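Local coordinates for protein 16S rRNA (guanine(1405)-N(7))-methyltransferase (Klebsiella pneumoniae, PDB 6PI9) that probably methylates the N7 position of guanine 1405 in 16S rRNA, using S-adenosyl-L-methionine as methyl donor, and so confers resistance to various aminoglycosides, at residues Lys67-Leu72 and Val147-Glu152; Ala85-Ser88 and Ser92-Glu95. All blocks are in the same frame, centred on the assembly; numbering follows the deposited sequence.

In the fold
Both contacts lie on the same side of the chain's centre, their own centres 12 Å apart. Along the chain contact 2 is nested inside contact 1: helix 63-75 comes first, then helices 83-87 and 91-96, and only after two strands of the central sheet does helix 144-157 return to close the larger loop. The two contacts also touch, since Leu71 and Leu72 of helix 63-75 rest on Ala85 and Ala86 of helix 83-87. Packing therefore passes from the helix pair of contact 1, through helix 83-87, to helix 91-96, which borders the bound S-adenosyl-L-homocysteine through Ser92.

Contact 1. Residues Lys67-Leu72 and Val147-Glu152; sequences KARALL and VRLVNE
Leu149 pushes its two methyls into the flank of helix 63-75, one on Ala68 and the other on Arg69. Its CG stands beside the backbone N (chi1 -75°), a setting that carries the fork across to the neighbouring helix. CD1 meets Ala68 CB at 4.0 Å, methyl to methyl. CD2 lies against the root of the arginine, 3.7 Å from Arg69 CG and 3.9 Å from Arg69 CA, so the aliphatic start of that side chain roofs the leucine.

Beyond CG, Arg69 runs extended as far as NE and reaches over Leu149 to Glu152, one helical turn further on. The glutamate is extended beyond its CG as well, and the two chains meet at about a right angle. They form a salt bridge, with Arg69 NH2 2.6 Å from Glu152 OE2, yet not the flat, two-pronged kind: guanidinium and carboxylate planes are 67° apart, and Glu152 OE1 sits over one face of the guanidinium. The N-H...O angle of 115° makes the hydrogen bond a weak one, and charge attraction probably does most of the work. Arg69 is on the surface, whereas Ala68 and Leu149 are buried, with Leu124 also touching the leucine.

The axes of segments 67-72 and 147-152 run nearly parallel, in the same direction, and come within 10.9 Å at their closest. Helix 144-157 is the connection between strands 137-141 and 162-165, a beta-alpha-beta crossover of the Rossmann-like methyltransferase fold; helix 63-75, from the region preceding the sheet, packs alongside it.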
ATOM      1  N   LYS A  67       7.927  -7.788  17.086  1.00103.51           N
ATOM      2  CA  LYS A  67       9.298  -7.350  16.848  1.00100.53           C
ATOM      3  C   LYS A  67       9.489  -5.910  17.298  1.00 92.08           C
ATOM      4  O   LYS A  67      10.467  -5.594  17.989  1.00 89.61           O
ATOM      5  CB  LYS A  67       9.662  -7.516  15.369  1.00102.14           C
ATOM      6  CG  LYS A  67      10.602  -8.705  15.093  1.00107.11           C
ATOM      7  CD  LYS A  67      10.284  -9.426  13.781  1.00105.72           C
ATOM      8  CE  LYS A  67      11.373 -10.432  13.458  1.00109.69           C
ATOM      9  NZ  LYS A  67      11.342 -11.594  14.397  1.00112.31           N
ATOM     10  N   ALA A  68       8.550  -5.022  16.935  1.00 86.28           N
ATOM     11  CA  ALA A  68       8.614  -3.644  17.408  1.00 83.81           C
ATOM     12  C   ALA A  68       8.566  -3.584  18.927  1.00 84.76           C
ATOM     13  O   ALA A  68       9.251  -2.761  19.543  1.00 86.40           O
ATOM     14  CB  ALA A  68       7.474  -2.821  16.803  1.00 73.37           C
ATOM     15  N   ARG A  69       7.764  -4.455  19.547  1.00 96.12           N
ATOM     16  CA  ARG A  69       7.668  -4.491  21.005  1.00 99.33           C
ATOM     17  C   ARG A  69       9.032  -4.730  21.634  1.00 98.30           C
ATOM     18  O   ARG A  69       9.445  -4.000  22.543  1.00 97.92           O
ATOM     19  CB  ARG A  69       6.679  -5.578  21.437  1.00104.95           C
ATOM     20  CG  ARG A  69       5.806  -5.215  22.634  1.00105.81           C
ATOM     21  CD  ARG A  69       4.723  -6.253  22.841  1.00107.95           C
ATOM     22  NE  ARG A  69       3.723  -5.829  23.814  1.00108.47           N
ATOM     23  CZ  ARG A  69       3.863  -5.951  25.133  1.00112.18           C
ATOM     24  NH1 ARG A  69       4.973  -6.472  25.646  1.00116.20           N
ATOM     25  NH2 ARG A  69       2.892  -5.553  25.948  1.00110.76           N
ATOM     26  N   ALA A  70       9.760  -5.732  21.136  1.00 98.80           N
ATOM     27  CA  ALA A  70      11.039  -6.109  21.732  1.00 98.18           C
ATOM     28  C   ALA A  70      12.123  -5.077  21.456  1.00 99.08           C
ATOM     29  O   ALA A  70      13.018  -4.881  22.288  1.00 94.29           O
ATOM     30  CB  ALA A  70      11.463  -7.480  21.212  1.00 98.08           C
ATOM     31  N   LEU A  71      12.062  -4.409  20.299  1.00 97.77           N
ATOM     32  CA  LEU A  71      13.032  -3.364  19.982  1.00 98.54           C
ATOM     33  C   LEU A  71      12.869  -2.150  20.894  1.00 94.60           C
ATOM     34  O   LEU A  71      13.856  -1.620  21.420  1.00 99.45           O
ATOM     35  CB  LEU A  71      12.889  -2.953  18.518  1.00 98.64           C
ATOM     36  CG  LEU A  71      13.481  -3.936  17.518  1.00102.04           C
ATOM     37  CD1 LEU A  71      13.208  -3.449  16.108  1.00100.06           C
ATOM     38  CD2 LEU A  71      14.970  -4.093  17.793  1.00106.59           C
ATOM     39  N   LEU A  72      11.628  -1.687  21.082  1.00 87.71           N
ATOM     40  CA  LEU A  72      11.395  -0.519  21.926  1.00 82.87           C
ATOM     41  C   LEU A  72      11.789  -0.786  23.375  1.00 84.30           C
ATOM     42  O   LEU A  72      12.123   0.152  24.111  1.00 81.48           O
ATOM     43  CB  LEU A  72       9.929  -0.092  21.839  1.00 75.63           C
ATOM     44  CG  LEU A  72       9.523   0.512  20.484  1.00 73.23           C
ATOM     45  CD1 LEU A  72       8.027   0.495  20.315  1.00 69.77           C
ATOM     46  CD2 LEU A  72      10.062   1.937  20.341  1.00 71.65           C
ATOM     47  N   VAL A 147      -1.889   1.496  19.223  1.00 45.60           N
ATOM     48  CA  VAL A 147      -2.288   2.133  20.472  1.00 46.02           C
ATOM     49  C   VAL A 147      -1.514   1.528  21.625  1.00 44.95           C
ATOM     50  O   VAL A 147      -0.993   2.237  22.495  1.00 46.75           O
ATOM     51  CB  VAL A 147      -3.811   1.991  20.667  1.00 42.69           C
ATOM     52  CG1 VAL A 147      -4.202   2.407  22.085  1.00 45.00           C
ATOM     53  CG2 VAL A 147      -4.523   2.825  19.669  1.00 40.54           C
ATOM     54  N   ARG A 148      -1.430   0.198  21.668  1.00 48.40           N
ATOM     55  CA  ARG A 148      -0.804  -0.444  22.824  1.00 51.88           C
ATOM     56  C   ARG A 148       0.671  -0.098  22.918  1.00 54.92           C
ATOM     57  O   ARG A 148       1.192   0.154  24.011  1.00 57.40           O
ATOM     58  CB  ARG A 148      -0.962  -1.958  22.735  1.00 57.66           C
ATOM     59  CG  ARG A 148      -2.267  -2.458  23.294  1.00 69.81           C
ATOM     60  CD  ARG A 148      -2.728  -3.723  22.594  1.00 74.91           C
ATOM     61  NE  ARG A 148      -4.140  -3.951  22.851  1.00 77.73           N
ATOM     62  CZ  ARG A 148      -4.939  -4.646  22.052  1.00 81.98           C
ATOM     63  NH1 ARG A 148      -4.452  -5.154  20.912  1.00 82.90           N
ATOM     64  NH2 ARG A 148      -6.225  -4.820  22.381  1.00 80.11           N
ATOM     65  N   LEU A 149       1.373  -0.134  21.777  1.00 54.44           N
ATOM     66  CA  LEU A 149       2.805   0.156  21.759  1.00 58.01           C
ATOM     67  C   LEU A 149       3.082   1.584  22.194  1.00 57.52           C
ATOM     68  O   LEU A 149       4.039   1.848  22.937  1.00 58.63           O
ATOM     69  CB  LEU A 149       3.366  -0.074  20.359  1.00 58.29           C
ATOM     70  CG  LEU A 149       3.552  -1.536  19.948  1.00 65.79           C
ATOM     71  CD1 LEU A 149       4.085  -1.615  18.514  1.00 68.41           C
ATOM     72  CD2 LEU A 149       4.458  -2.245  20.922  1.00 70.86           C
ATOM     73  N   VAL A 150       2.251   2.514  21.733  1.00 52.90           N
ATOM     74  CA  VAL A 150       2.417   3.910  22.107  1.00 53.73           C
ATOM     75  C   VAL A 150       2.289   4.087  23.612  1.00 54.70           C
ATOM     76  O   VAL A 150       3.138   4.711  24.243  1.00 59.27           O
ATOM     77  CB  VAL A 150       1.411   4.771  21.349  1.00 46.91           C
ATOM     78  CG1 VAL A 150       1.382   6.157  21.955  1.00 45.45           C
ATOM     79  CG2 VAL A 150       1.841   4.803  19.881  1.00 39.07           C
ATOM     80  N   ASN A 151       1.222   3.546  24.207  1.00 54.56           N
ATOM     81  CA  ASN A 151       1.013   3.712  25.648  1.00 54.07           C
ATOM     82  C   ASN A 151       2.133   3.071  26.458  1.00 62.06           C
ATOM     83  O   ASN A 151       2.591   3.636  27.465  1.00 65.09           O
ATOM     84  CB  ASN A 151      -0.342   3.112  26.056  1.00 54.00           C
ATOM     85  CG  ASN A 151      -1.493   4.001  25.677  1.00 47.12           C
ATOM     86  OD1 ASN A 151      -1.364   5.211  25.783  1.00 47.38           O
ATOM     87  ND2 ASN A 151      -2.618   3.420  25.223  1.00 42.83           N
ATOM     88  N   GLU A 152       2.560   1.872  26.067  1.00 62.57           N
ATOM     89  CA  GLU A 152       3.635   1.195  26.789  1.00 68.96           C
ATOM     90  C   GLU A 152       4.937   1.981  26.712  1.00 64.84           C
ATOM     91  O   GLU A 152       5.636   2.160  27.717  1.00 65.56           O
ATOM     92  CB  GLU A 152       3.831  -0.203  26.213  1.00 79.65           C
ATOM     93  CG  GLU A 152       2.665  -1.126  26.483  1.00 89.07           C
ATOM     94  CD  GLU A 152       2.940  -2.551  26.042  1.00 96.95           C
ATOM     95  OE1 GLU A 152       4.094  -3.023  26.249  1.00102.21           O
ATOM     96  OE2 GLU A 152       2.002  -3.193  25.504  1.00 96.51           O
TER

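Contact 2. Residues Ala85-Ser88 and Ser92-Glu95; sequences AALS and STRE. With SAH (S-adenosyl-L-homocysteine), chain B.
Leu87 and Ser88 offer their carbonyl oxygens to the side chains of Thr93 and Arg94 on helix 91-96.

At Leu87 the meeting is mainly through the backbone. Its O lies 2.6 Å from Thr93 OG1, which also bonds to His90 O; with one hydroxyl proton for two carbonyls, how the bond is shared stays open. The threonine torsion (chi1 37°) wedges OG1 between its own N and carbonyl carbon, facing the preceding turn. The apolar branches meet more loosely, Leu87 CD2 being 4.3 Å from Thr93 CG2, and the leucine continues onto Leu124, Ile127 and Leu128.

Ser88 comes next. Its hydroxyl is taken by Ala84 O, while its CB packs 4.1 Å from Arg94 CG. The carbonyl is wrapped by the arginine: Arg94 starts out with CG opposite the backbone N, then bends at chi3 (48°), which brings NH1 back to Ser88 O. Arg94 NH1 reaches Ser88 O at 3.0 Å, but the 123° angle at the hydrogen marks this bond as weak, and the oxygen lies oblique to the guanidinium. Arg94 NE is held from elsewhere, by Thr50 OG1 of the second subunit, so this buried arginine links the turn to the dimer partner.

Just before Thr93, Ser92 turns away from the 85-88 segment toward the ligand, its CB 3.1 Å from SAH OXT. Thr93 CG2 comes within 4.1 Å of that same carboxylate oxygen. The two short helices joined by a tight turn thus back the homocysteine end of the cofactor pocket; residues 90-96 are predicted to bind S-adenosyl-L-methionine in this aminoglycoside-resistance methyltransferase.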
ATOM      1  N   ALA A  85      15.158   1.334  14.668  1.00 83.20           N
ATOM      2  CA  ALA A  85      14.816   0.012  14.157  1.00 87.96           C
ATOM      3  C   ALA A  85      13.343  -0.321  14.385  1.00 83.71           C
ATOM      4  O   ALA A  85      12.725  -1.010  13.564  1.00 81.08           O
ATOM      5  CB  ALA A  85      15.713  -1.043  14.806  1.00 89.72           C
ATOM      6  N   ALA A  86      12.763   0.140  15.496  1.00 79.71           N
ATOM      7  CA  ALA A  86      11.354  -0.140  15.750  1.00 76.28           C
ATOM      8  C   ALA A  86      10.466   0.713  14.858  1.00 73.64           C
ATOM      9  O   ALA A  86       9.554   0.202  14.189  1.00 73.15           O
ATOM     10  CB  ALA A  86      11.033   0.106  17.219  1.00 75.46           C
ATOM     11  N   LEU A  87      10.715   2.024  14.846  1.00 70.40           N
ATOM     12  CA  LEU A  87       9.892   2.937  14.069  1.00 66.19           C
ATOM     13  C   LEU A  87       9.940   2.604  12.584  1.00 70.94           C
ATOM     14  O   LEU A  87       9.004   2.953  11.848  1.00 71.08           O
ATOM     15  CB  LEU A  87      10.348   4.372  14.339  1.00 64.83           C
ATOM     16  CG  LEU A  87       9.977   4.895  15.724  1.00 66.77           C
ATOM     17  CD1 LEU A  87      10.731   6.197  16.070  1.00 64.77           C
ATOM     18  CD2 LEU A  87       8.458   5.082  15.818  1.00 59.60           C
ATOM     19  N   SER A  88      10.995   1.907  12.140  1.00 76.09           N
ATOM     20  CA  SER A  88      11.116   1.413  10.771  1.00 79.44           C
ATOM     21  C   SER A  88      10.113   0.306  10.448  1.00 76.24           C
ATOM     22  O   SER A  88      10.028  -0.092   9.282  1.00 79.03           O
ATOM     23  CB  SER A  88      12.540   0.895  10.500  1.00 86.44           C
ATOM     24  OG  SER A  88      12.960  -0.046  11.476  1.00 91.35           O
ATOM     25  N   SER A  92       4.416   4.030   7.508  1.00 51.79           N
ATOM     26  CA  SER A  92       4.358   5.499   7.498  1.00 49.21           C
ATOM     27  C   SER A  92       5.506   6.140   8.284  1.00 52.76           C
ATOM     28  O   SER A  92       6.000   7.220   7.901  1.00 53.21           O
ATOM     29  CB  SER A  92       3.007   5.971   8.055  1.00 46.03           C
ATOM     30  OG  SER A  92       1.924   5.379   7.342  1.00 45.16           O
ATOM     31  N   THR A  93       5.955   5.514   9.386  1.00 52.34           N
ATOM     32  CA  THR A  93       7.074   6.117  10.114  1.00 55.90           C
ATOM     33  C   THR A  93       8.405   5.855   9.415  1.00 62.04           C
ATOM     34  O   THR A  93       9.260   6.752   9.338  1.00 57.54           O
ATOM     35  CB  THR A  93       7.133   5.630  11.566  1.00 54.83           C
ATOM     36  OG1 THR A  93       6.758   4.249  11.631  1.00 56.34           O
ATOM     37  CG2 THR A  93       6.218   6.502  12.459  1.00 51.70           C
ATOM     38  N   ARG A  94       8.587   4.656   8.864  1.00 59.30           N
ATOM     39  CA  ARG A  94       9.828   4.409   8.143  1.00 63.26           C
ATOM     40  C   ARG A  94       9.979   5.382   6.978  1.00 66.01           C
ATOM     41  O   ARG A  94      11.076   5.897   6.734  1.00 62.98           O
ATOM     42  CB  ARG A  94       9.885   2.975   7.651  1.00 66.76           C
ATOM     43  CG  ARG A  94      11.221   2.659   6.992  1.00 69.94           C
ATOM     44  CD  ARG A  94      11.171   1.324   6.293  1.00 73.92           C
ATOM     45  NE  ARG A  94       9.971   1.218   5.477  1.00 68.84           N
ATOM     46  CZ  ARG A  94       9.068   0.255   5.604  1.00 72.64           C
ATOM     47  NH1 ARG A  94       9.253  -0.702   6.497  1.00 76.71           N
ATOM     48  NH2 ARG A  94       7.992   0.240   4.827  1.00 66.21           N
ATOM     49  N   GLU A  95       8.868   5.689   6.286  1.00 58.14           N
ATOM     50  CA  GLU A  95       8.901   6.719   5.250  1.00 56.64           C
ATOM     51  C   GLU A  95       9.489   8.025   5.768  1.00 56.07           C
ATOM     52  O   GLU A  95      10.253   8.691   5.054  1.00 58.77           O
ATOM     53  CB  GLU A  95       7.487   6.940   4.691  1.00 54.82           C
ATOM     54  CG  GLU A  95       7.026   5.785   3.828  1.00 59.76           C
ATOM     55  CD  GLU A  95       5.540   5.774   3.452  1.00 64.83           C
ATOM     56  OE1 GLU A  95       4.732   6.617   3.943  1.00 56.62           O
ATOM     57  OE2 GLU A  95       5.169   4.867   2.663  1.00 71.88           O
TER
HETATM   58  N   SAH B 301      -0.402   9.340  10.703  1.00 31.10           N
HETATM   59  CA  SAH B 301       0.534   8.198  10.807  1.00 37.56           C
HETATM   60  CB  SAH B 301      -0.050   6.962  10.147  1.00 32.30           C
HETATM   61  CG  SAH B 301      -0.539   7.103   8.676  1.00 33.14           C
HETATM   62  SD  SAH B 301      -0.941   5.445   7.953  1.00 39.99           S
HETATM   63  C   SAH B 301       1.889   8.540  10.159  1.00 42.37           C
HETATM   64  O   SAH B 301       1.887   9.423   9.277  1.00 39.26           O
HETATM   65  OXT SAH B 301       2.937   7.935  10.461  1.00 39.30           O
HETATM   66  C5' SAH B 301      -2.780   5.556   8.041  1.00 39.29           C
HETATM   67  C4' SAH B 301      -3.354   5.222   9.450  1.00 38.86           C
HETATM   68  O4' SAH B 301      -4.763   5.538   9.486  1.00 37.65           O
HETATM   69  C3' SAH B 301      -3.204   3.763   9.971  1.00 40.94           C
HETATM   70  O3' SAH B 301      -2.523   3.748  11.242  1.00 41.88           O
HETATM   71  C2' SAH B 301      -4.634   3.256  10.148  1.00 38.14           C
HETATM   72  O2' SAH B 301      -4.711   2.432  11.314  1.00 39.56           O
HETATM   73  C1' SAH B 301      -5.372   4.584  10.375  1.00 34.99           C
HETATM   74  N9  SAH B 301      -6.766   4.570   9.976  1.00 32.75           N
HETATM   75  C8  SAH B 301      -7.277   4.198   8.759  1.00 35.06           C
HETATM   76  N7  SAH B 301      -8.618   4.460   8.772  1.00 34.29           N
HETATM   77  C5  SAH B 301      -8.943   4.935  10.016  1.00 32.95           C
HETATM   78  C6  SAH B 301     -10.124   5.308  10.617  1.00 34.53           C
HETATM   79  N6  SAH B 301     -11.292   5.194  10.019  1.00 31.44           N
HETATM   80  N1  SAH B 301     -10.069   5.836  11.896  1.00 30.01           N
HETATM   81  C2  SAH B 301      -8.906   5.897  12.586  1.00 30.24           C
HETATM   82  N3  SAH B 301      -7.718   5.517  12.019  1.00 33.28           N
HETATM   83  C4  SAH B 301      -7.782   5.046  10.742  1.00 30.83           C